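Local structure of putative iron binding protein (Bordetella pertussis Tohama I, 1Y9U) at residues 177-182 with 194-199. The protein probably binds ferric iron through tyrosine side chains in the bacterial periplasm, as a solute-binding protein serving iron uptake. Numbering follows the deposited sequence.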
loop_
_atom_site.group_PDB
_atom_site.type_symbol
_atom_site.label_atom_id
_atom_site.label_comp_id
_atom_site.label_asym_id
_atom_site.label_seq_id
_atom_site.Cartn_x
_atom_site.Cartn_y
_atom_site.Cartn_z
ATOM N N GLY A 177 4.482 -8.660 -16.152
ATOM C CA GLY A 177 5.423 -7.604 -15.827
ATOM C C GLY A 177 5.136 -6.935 -14.503
ATOM O O GLY A 177 4.440 -7.484 -13.642
ATOM N N GLY A 178 5.656 -5.719 -14.348
ATOM C CA GLY A 178 5.471 -4.974 -13.117
ATOM C C GLY A 178 4.712 -3.683 -13.329
ATOM O O GLY A 178 4.281 -3.339 -14.423
ATOM N N ASP A 179 4.558 -2.924 -12.258
ATOM C CA ASP A 179 3.817 -1.677 -12.326
ATOM C C ASP A 179 4.535 -0.632 -13.185
ATOM O O ASP A 179 3.892 0.100 -13.948
ATOM C CB ASP A 179 3.529 -1.111 -10.931
ATOM C CG ASP A 179 2.257 -1.622 -10.328
ATOM O OD1 ASP A 179 1.654 -2.634 -10.816
ATOM O OD2 ASP A 179 1.787 -1.085 -9.293
ATOM N N ARG A 180 5.851 -0.537 -13.064
ATOM C CA ARG A 180 6.598 0.423 -13.856
ATOM C C ARG A 180 6.525 0.124 -15.354
ATOM O O ARG A 180 6.608 1.033 -16.163
ATOM C CB ARG A 180 8.039 0.568 -13.377
ATOM C CG ARG A 180 8.109 1.284 -12.045
ATOM C CD ARG A 180 9.457 1.302 -11.463
ATOM N NE ARG A 180 9.547 0.132 -10.628
ATOM C CZ ARG A 180 10.092 0.094 -9.439
ATOM N NH1 ARG A 180 10.696 1.165 -8.913
ATOM N NH2 ARG A 180 10.091 -1.058 -8.805
ATOM N N ASP A 181 6.338 -1.148 -15.707
ATOM C CA ASP A 181 6.154 -1.512 -17.123
ATOM C C ASP A 181 4.939 -0.841 -17.755
ATOM O O ASP A 181 4.877 -0.671 -18.973
ATOM C CB ASP A 181 6.045 -3.021 -17.300
ATOM C CG ASP A 181 7.338 -3.744 -17.023
ATOM O OD1 ASP A 181 8.452 -3.180 -17.259
ATOM O OD2 ASP A 181 7.303 -4.914 -16.611
ATOM N N VAL A 182 3.957 -0.495 -16.955
ATOM C CA VAL A 182 2.820 0.272 -17.457
ATOM C C VAL A 182 3.303 1.595 -18.025
ATOM O O VAL A 182 2.887 2.001 -19.108
ATOM C CB VAL A 182 1.748 0.481 -16.373
ATOM C CG1 VAL A 182 0.652 1.414 -16.851
ATOM C CG2 VAL A 182 1.177 -0.859 -15.912
ATOM N N GLY A 194 -3.202 2.699 -17.657
ATOM C CA GLY A 194 -3.081 1.427 -16.951
ATOM C C GLY A 194 -3.159 1.613 -15.466
ATOM O O GLY A 194 -2.955 2.715 -14.985
ATOM N N LEU A 195 -3.430 0.541 -14.739
ATOM C CA LEU A 195 -3.516 0.615 -13.282
ATOM C C LEU A 195 -2.192 0.218 -12.694
ATOM O O LEU A 195 -1.605 -0.784 -13.093
ATOM C CB LEU A 195 -4.586 -0.338 -12.732
ATOM C CG LEU A 195 -6.038 0.084 -12.884
ATOM C CD1 LEU A 195 -6.953 -1.070 -12.459
ATOM C CD2 LEU A 195 -6.320 1.335 -12.071
ATOM N N ALA A 196 -1.722 1.024 -11.749
ATOM C CA ALA A 196 -0.437 0.820 -11.100
ATOM C C ALA A 196 -0.357 1.733 -9.881
ATOM O O ALA A 196 -1.139 2.670 -9.737
ATOM C CB ALA A 196 0.699 1.076 -12.063
ATOM N N ASN A 197 0.571 1.456 -8.969
ATOM C CA ASN A 197 0.600 2.177 -7.713
ATOM C C ASN A 197 1.294 3.549 -7.854
ATOM O O ASN A 197 2.303 3.692 -8.546
ATOM C CB ASN A 197 1.241 1.364 -6.630
ATOM C CG ASN A 197 0.332 0.301 -6.084
ATOM O OD1 ASN A 197 -0.822 0.272 -6.385
ATOM N ND2 ASN A 197 0.879 -0.597 -5.279
ATOM N N ALA A 198 0.761 4.552 -7.163
ATOM C CA ALA A 198 1.225 5.925 -7.297
ATOM C C ALA A 198 2.669 6.121 -6.872
ATOM O O ALA A 198 3.406 6.904 -7.443
ATOM C CB ALA A 198 0.333 6.815 -6.470
ATOM N N TYR A 199 3.107 5.553 -5.713
ATOM C CA TYR A 199 4.627 5.625 -5.262
ATOM C C TYR A 199 5.649 5.281 -6.387
ATOM O O TYR A 199 6.773 5.834 -6.443
ATOM C CB TYR A 199 5.008 4.813 -3.930
ATOM C CG TYR A 199 4.880 3.258 -4.007
ATOM C CD1 TYR A 199 5.880 2.529 -4.597
ATOM C CD2 TYR A 199 3.810 2.565 -3.487
ATOM C CE1 TYR A 199 5.824 1.166 -4.693
ATOM C CE2 TYR A 199 3.749 1.143 -3.630
ATOM C CZ TYR A 199 4.772 0.507 -4.197
ATOM O OH TYR A 199 4.618 -0.858 -4.282
HETATM O O HOH W 1 -0.137 -3.072 -12.919
#
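Asp-179 and Val-182, near the start of helix 179-187, pack against strand 193-197 in a buried helix-on-sheet contact of a periplasmic binding protein fold. The strand pairs antiparallel with strand 100-112 and parallel with strand 134-135, and the chain then continues into helix 198-206, which carries Tyr-199 and Tyr-200, residues that bind ferric iron in this protein although none is bound here. Alternation along the strand decides which residues meet the helix: Ala-196 turns its methyl toward it, whereas Leu-195 leaves the backbone away from it, and its side chain touches Leu-147 of helix 142-155.

The polar half of the contact rests on the carboxylate of Asp-179, which bonds the strand directly through OD2 and by way of a water through OD1. OD2 of Asp-179 accepts the backbone N-H of Asn-197 at 2.8 Å, and the N-H...O angle of 152° shows a moderately bent bond. The donor stands above the carboxylate plane, 46° out of it. Arg-107 forms a salt bridge with the same OD2 and also hydrogen-bonds OD1 of Asn-197, tying the two side chains together. One water donates to both OD1 of Asp-179, at 2.8 Å, and the carbonyl O of Leu-195, at 2.7 Å. This buried acid also touches the side chains of Tyr-200 and of Tyr-143, another iron-binding residue, consistent with a second-shell place beside the site.

The methyl of Ala-196 lies over the same face of the carboxylate from which Asn-197 N approaches, its CB 3.6 Å from CG of Asp-179. Val-182 supplies the apolar half, and its two methyls divide the work. CG2 faces the carbonyl O of Leu-195 at 4.0 Å, while CG1, anti to the backbone N (chi1 173°), rests 3.7 Å from CA of Gly-194.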